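Local coordinates for protein cellulose 1,4-beta-cellobiosidase (Thermobifida fusca, PDB 4JJJ) that probably hydrolyses cellulose to release cellobiose, this chain being the glycoside hydrolase family 48 part of a longer protein, at residues T432-A435 with R436-A439; A582-L585 with S586-F590. The protein carries 1 engineered substitution. All blocks are in the same frame, centred on the assembly; numbering follows the deposited sequence.

Contact 1: T432-A435 with R436-A439. With CA (calcium ion), chain G.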
ATOM      1  N   THR A 432     -10.562   5.073  22.277  1.00  7.14           N
ATOM      2  CA  THR A 432     -11.852   5.741  22.539  1.00  7.57           C
ATOM      3  C   THR A 432     -12.912   4.758  23.037  1.00  7.57           C
ATOM      4  O   THR A 432     -14.018   5.218  23.475  1.00  7.36           O
ATOM      5  CB  THR A 432     -12.448   6.422  21.257  1.00  7.67           C
ATOM      6  OG1 THR A 432     -12.923   5.392  20.373  1.00  7.92           O
ATOM      7  CG2 THR A 432     -11.482   7.350  20.586  1.00  8.25           C
ATOM      8  N   GLY A 433     -12.706   3.426  22.964  1.00  6.89           N
ATOM      9  CA  GLY A 433     -13.723   2.498  23.236  1.00  7.05           C
ATOM     10  C   GLY A 433     -14.819   2.364  22.168  1.00  6.64           C
ATOM     11  O   GLY A 433     -15.878   1.692  22.424  1.00  8.34           O
ATOM     12  N   ASP A 434     -14.615   2.918  20.981  1.00  6.55           N
ATOM     13  CA  ASP A 434     -15.609   3.031  19.907  1.00  6.11           C
ATOM     14  C   ASP A 434     -16.426   1.719  19.799  1.00  5.68           C
ATOM     15  O   ASP A 434     -15.875   0.664  19.445  1.00  5.97           O
ATOM     16  CB  ASP A 434     -14.937   3.368  18.573  1.00  5.79           C
ATOM     17  CG  ASP A 434     -15.927   3.770  17.514  1.00  6.50           C
ATOM     18  OD1 ASP A 434     -16.745   2.911  17.100  1.00  7.59           O
ATOM     19  OD2 ASP A 434     -15.826   4.959  17.106  1.00  7.26           O
ATOM     20  N   ALA A 435     -17.704   1.810  20.081  1.00  5.69           N
ATOM     21  CA  ALA A 435     -18.593   0.617  20.090  1.00  5.09           C
ATOM     22  C   ALA A 435     -18.661  -0.067  18.720  1.00  5.13           C
ATOM     23  O   ALA A 435     -18.949  -1.259  18.665  1.00  5.83           O
ATOM     24  CB  ALA A 435     -19.982   1.005  20.530  1.00  5.65           C
ATOM     25  N   ARG A 436     -18.514   0.692  17.671  1.00  5.44           N
ATOM     26  CA  ARG A 436     -18.553   0.179  16.298  1.00  5.18           C
ATOM     27  C   ARG A 436     -17.321  -0.691  16.097  1.00  5.55           C
ATOM     28  O   ARG A 436     -17.401  -1.847  15.564  1.00  6.51           O
ATOM     29  CB  ARG A 436     -18.618   1.264  15.227  1.00  5.09           C
ATOM     30  CG  ARG A 436     -19.860   2.196  15.437  1.00  4.87           C
ATOM     31  CD  ARG A 436     -19.741   3.485  14.640  1.00  5.59           C
ATOM     32  NE  ARG A 436     -18.692   4.330  15.140  1.00  5.63           N
ATOM     33  CZ  ARG A 436     -18.459   5.592  14.747  1.00  5.55           C
ATOM     34  NH1 ARG A 436     -19.225   6.096  13.800  1.00  6.23           N
ATOM     35  NH2 ARG A 436     -17.405   6.273  15.203  1.00  5.34           N
ATOM     36  N   ALA A 437     -16.178  -0.155  16.427  1.00  6.27           N
ATOM     37  CA  ALA A 437     -14.928  -0.972  16.408  1.00  5.65           C
ATOM     38  C   ALA A 437     -15.035  -2.220  17.243  1.00  6.21           C
ATOM     39  O   ALA A 437     -14.637  -3.303  16.845  1.00  6.09           O
ATOM     40  CB  ALA A 437     -13.778  -0.141  16.838  1.00  5.84           C
ATOM     41  N   GLU A 438     -15.607  -2.062  18.443  1.00  6.32           N
ATOM     42  CA  GLU A 438     -15.765  -3.190  19.375  1.00  7.10           C
ATOM     43  C   GLU A 438     -16.604  -4.325  18.739  1.00  6.74           C
ATOM     44  O   GLU A 438     -16.198  -5.499  18.825  1.00  7.49           O
ATOM     45  CB  GLU A 438     -16.471  -2.692  20.624  1.00  9.32           C
ATOM     46  CG  GLU A 438     -16.581  -3.734  21.689  1.00 11.48           C
ATOM     47  CD  GLU A 438     -17.285  -3.255  22.940  1.00 18.37           C
ATOM     48  OE1 GLU A 438     -17.892  -2.247  22.990  1.00 19.72           O
ATOM     49  OE2 GLU A 438     -17.185  -3.963  23.913  1.00 27.06           O
ATOM     50  N   ALA A 439     -17.676  -3.954  18.043  1.00  6.66           N
ATOM     51  CA  ALA A 439     -18.522  -4.995  17.432  1.00  7.17           C
ATOM     52  C   ALA A 439     -17.783  -5.753  16.388  1.00  6.55           C
ATOM     53  O   ALA A 439     -17.928  -6.981  16.319  1.00  7.94           O
ATOM     54  CB  ALA A 439     -19.780  -4.414  16.881  1.00  7.28           C
TER
HETATM   55 CA    CA G 706     -17.672  -6.535  23.651  1.00 31.01          CA
HETATM   56  O   HOH W   1     -16.517   0.302  24.556  0.50 10.78           O
HETATM   57  O   HOH W   2     -16.495  -7.088  25.632  1.00 17.81           O
HETATM   58  O   HOH W   3     -19.344  -7.101  24.981  0.50 32.30           O
HETATM   59  O   HOH W   4     -15.276  -6.284  23.854  1.00 19.35           O
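Asp434 and Arg436 meet in a side-on, two-pronged salt bridge that illustrates how a helix-capping carboxylate can serve charge and backbone together. Arg436 NE reaches Asp434 OD1 at 3.1 Å and Arg436 NH2 reaches Asp434 OD2 at 2.8 Å, both nearly straight and both on syn lone pairs. Carboxylate and guanidinium are almost coplanar, 6° apart, which lets both N-H groups point straight at the oxygens. The arginine chain bends at chi3 (-68°), which folds its end back beside the carboxylate. Phe356 adds a cation-pi contact to the guanidinium from helix 348-365, where Asp357, a zinc ligand, also touches Arg436.

Asp434 holds the N-cap position of helix 435-450, and its OD1 accepts from Ala437 N at 3.2 Å, on the anti side and tilted out of the carboxylate plane, with a weak bond from Arg436 N. OD1 covers amides of the first turn while bound to NE, and the helix start would probably help to stabilise its negative charge. Gly433, with positive phi, breaks away from helix 416-432, and the short link makes an alpha-hairpin within the (alpha/alpha)6 barrel of this family. Backbone pairing starts with Glu438 N to Asp434 O at 2.9 Å, followed by Ala439 N to Ala435 O.

Glu438 runs out extended, CG anti to the backbone N (chi1 -175°), to the calcium ion; Glu438 OE2 lies 2.6 Å from it, with Asp442 and three waters as further ligands. Another water donates to Gly433 O at 2.6 Å and, more loosely, to Glu438 OE1, linking turn and metal ligand.

Contact 2: A582-L585 with S586-F590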
ATOM      1  N   ALA A 582       9.757 -11.562 -24.777  1.00 12.54           N
ATOM      2  CA  ALA A 582      10.454 -11.280 -23.546  1.00 11.46           C
ATOM      3  C   ALA A 582       9.812 -11.949 -22.356  1.00 10.39           C
ATOM      4  O   ALA A 582       8.665 -12.399 -22.379  1.00 10.54           O
ATOM      5  CB  ALA A 582      10.603  -9.803 -23.362  1.00 13.08           C
ATOM      6  N   THR A 583      10.576 -12.004 -21.268  1.00  9.41           N
ATOM      7  CA  THR A 583      10.111 -12.616 -20.002  1.00  9.31           C
ATOM      8  C   THR A 583      10.449 -11.631 -18.892  1.00  8.39           C
ATOM      9  O   THR A 583      11.174 -10.633 -19.070  1.00  8.24           O
ATOM     10  CB  THR A 583      10.767 -13.925 -19.683  1.00 10.37           C
ATOM     11  OG1 THR A 583      12.168 -13.620 -19.472  1.00  9.69           O
ATOM     12  CG2 THR A 583      10.535 -15.027 -20.772  1.00  9.81           C
ATOM     13  N   PHE A 584       9.853 -11.855 -17.737  1.00  8.20           N
ATOM     14  CA  PHE A 584      10.221 -11.078 -16.512  1.00  8.10           C
ATOM     15  C   PHE A 584      11.740 -10.982 -16.346  1.00  8.28           C
ATOM     16  O   PHE A 584      12.291  -9.895 -16.065  1.00  8.23           O
ATOM     17  CB  PHE A 584       9.549 -11.761 -15.287  1.00  8.05           C
ATOM     18  CG  PHE A 584       9.948 -11.170 -13.935  1.00  7.02           C
ATOM     19  CD1 PHE A 584      11.115 -11.559 -13.293  1.00  7.15           C
ATOM     20  CD2 PHE A 584       9.158 -10.195 -13.351  1.00  7.00           C
ATOM     21  CE1 PHE A 584      11.459 -11.047 -12.071  1.00  7.84           C
ATOM     22  CE2 PHE A 584       9.525  -9.640 -12.144  1.00  7.24           C
ATOM     23  CZ  PHE A 584      10.671 -10.071 -11.516  1.00  7.37           C
ATOM     24  N   LEU A 585      12.399 -12.109 -16.504  1.00  8.77           N
ATOM     25  CA  LEU A 585      13.830 -12.170 -16.379  1.00  8.98           C
ATOM     26  C   LEU A 585      14.571 -11.494 -17.509  1.00  9.49           C
ATOM     27  O   LEU A 585      15.548 -10.776 -17.245  1.00  7.80           O
ATOM     28  CB  LEU A 585      14.312 -13.608 -16.230  1.00 10.74           C
ATOM     29  CG  LEU A 585      15.818 -13.766 -16.201  1.00 12.68           C
ATOM     30  CD1 LEU A 585      16.389 -13.199 -14.930  1.00 11.89           C
ATOM     31  CD2 LEU A 585      16.166 -15.239 -16.358  1.00 14.89           C
ATOM     32  N   SER A 586      14.096 -11.652 -18.740  1.00  8.50           N
ATOM     33  CA  SER A 586      14.828 -11.074 -19.841  1.00  9.90           C
ATOM     34  C   SER A 586      14.843  -9.550 -19.878  1.00  9.42           C
ATOM     35  O   SER A 586      15.784  -8.933 -20.463  1.00  7.90           O
ATOM     36  CB  SER A 586      14.400 -11.662 -21.213  1.00 10.11           C
ATOM     37  OG  SER A 586      13.261 -11.016 -21.690  1.00 10.73           O
ATOM     38  N   ILE A 587      13.901  -8.872 -19.197  1.00  8.30           N
ATOM     39  CA  ILE A 587      13.959  -7.429 -19.083  1.00  8.12           C
ATOM     40  C   ILE A 587      14.447  -6.975 -17.710  1.00  7.53           C
ATOM     41  O   ILE A 587      14.400  -5.772 -17.383  1.00  7.90           O
ATOM     42  CB  ILE A 587      12.629  -6.746 -19.410  1.00  7.69           C
ATOM     43  CG1 ILE A 587      11.424  -7.146 -18.526  1.00  8.48           C
ATOM     44  CG2 ILE A 587      12.253  -7.063 -20.806  1.00  8.76           C
ATOM     45  CD1 ILE A 587      10.279  -6.183 -18.608  1.00  8.35           C
ATOM     46  N   ARG A 588      14.942  -7.960 -16.972  1.00  7.07           N
ATOM     47  CA  ARG A 588      15.603  -7.736 -15.650  1.00  7.84           C
ATOM     48  C   ARG A 588      16.863  -8.652 -15.526  1.00  8.43           C
ATOM     49  O   ARG A 588      17.052  -9.382 -14.571  1.00  8.93           O
ATOM     50  CB  ARG A 588      14.624  -8.032 -14.495  1.00  7.24           C
ATOM     51  CG  ARG A 588      13.389  -7.146 -14.517  1.00  7.35           C
ATOM     52  CD  ARG A 588      12.426  -7.636 -13.455  1.00  6.89           C
ATOM     53  NE  ARG A 588      11.156  -6.915 -13.341  1.00  5.70           N
ATOM     54  CZ  ARG A 588      10.126  -7.114 -14.177  1.00  7.17           C
ATOM     55  NH1 ARG A 588      10.197  -7.883 -15.213  1.00  7.14           N
ATOM     56  NH2 ARG A 588       8.946  -6.502 -13.963  1.00  7.45           N
ATOM     57  N   SER A 589      17.728  -8.570 -16.549  1.00  8.66           N
ATOM     58  CA  SER A 589      18.767  -9.561 -16.717  1.00  9.22           C
ATOM     59  C   SER A 589      19.830  -9.485 -15.647  1.00  8.91           C
ATOM     60  O   SER A 589      20.523 -10.461 -15.427  1.00  9.60           O
ATOM     61  CB  SER A 589      19.405  -9.527 -18.122  1.00  8.70           C
ATOM     62  OG  SER A 589      20.133  -8.374 -18.303  1.00  9.05           O
ATOM     63  N   PHE A 590      19.866  -8.373 -14.974  1.00  8.33           N
ATOM     64  CA  PHE A 590      20.715  -8.213 -13.790  1.00  8.45           C
ATOM     65  C   PHE A 590      20.458  -9.285 -12.700  1.00  8.24           C
ATOM     66  O   PHE A 590      21.275  -9.500 -11.827  1.00  8.38           O
ATOM     67  CB  PHE A 590      20.614  -6.810 -13.200  1.00  8.59           C
ATOM     68  CG  PHE A 590      19.196  -6.343 -12.937  1.00  8.96           C
ATOM     69  CD1 PHE A 590      18.492  -6.740 -11.844  1.00  8.65           C
ATOM     70  CD2 PHE A 590      18.580  -5.509 -13.846  1.00  9.51           C
ATOM     71  CE1 PHE A 590      17.169  -6.351 -11.619  1.00  8.86           C
ATOM     72  CE2 PHE A 590      17.301  -5.076 -13.598  1.00  9.56           C
ATOM     73  CZ  PHE A 590      16.592  -5.518 -12.563  1.00 10.40           C
TER
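Thr583 and Ser586, three residues apart, exchange side-chain-to-amide bonds across the turn: Thr583 N donates to Ser586 OG at 2.9 Å, and Ser586 N returns the bond to Thr583 OG1 at 2.9 Å. Both hydroxyls sit between their own backbone N and carbonyl carbon (chi1 65° and 83°), a torsion that turns each oxygen back toward the main chain, within reach of the other residue's N-H. Arg588 NH1 holds Phe584 O at 3.0 Å, on a lone pair in the carbonyl plane, while Arg588 NH2 forms a salt bridge with Asp43 and a hydrogen bond to Thr186 O. Ile587 N to Thr583 O and Arg588 N to Leu585 O wind the backbone further, the latter within a type I beta turn.

The guanidinium of Arg588 also lies flat on the Phe584 ring, planes 14° apart and centres 3.8 Å from each other, while Arg588 CD makes a CH-pi contact over the same ring. With an alanine here, Phe584 O is likely to lose this donor, its ring the flat group covering one face, and Asp43 this partner. Near the Ser586 hydroxyl, Ala582 CB meets Ile587 CG2 at 4.1 Å.

Trp184 meets the Phe584 ring and Ser589 OG bonds Asp576, so this loop between strand 577-578 and helix 597-604 rests against the approach to strand 189-190.

Overall arrangement
From the N terminus, the chain first reaches contact 1, where helix 416-432 ends and helix 435-450 begins; the contact closes the short turn joining the two and borders on helix 348-365. Well over a hundred residues later comes contact 2, which closes a compact turn in the loop between strand 577-578 and helix 597-604 and fastens it to loops from much earlier in the chain, before strands 47-49 and 189-190. The contacts stand in series, neither nesting nor crossing. Their centres lie 49 Å apart on opposite sides of the chain's centre, with nearest atoms about 38 Å apart: one lies at the turn of a helical hairpin, the other in a loop outside the helices.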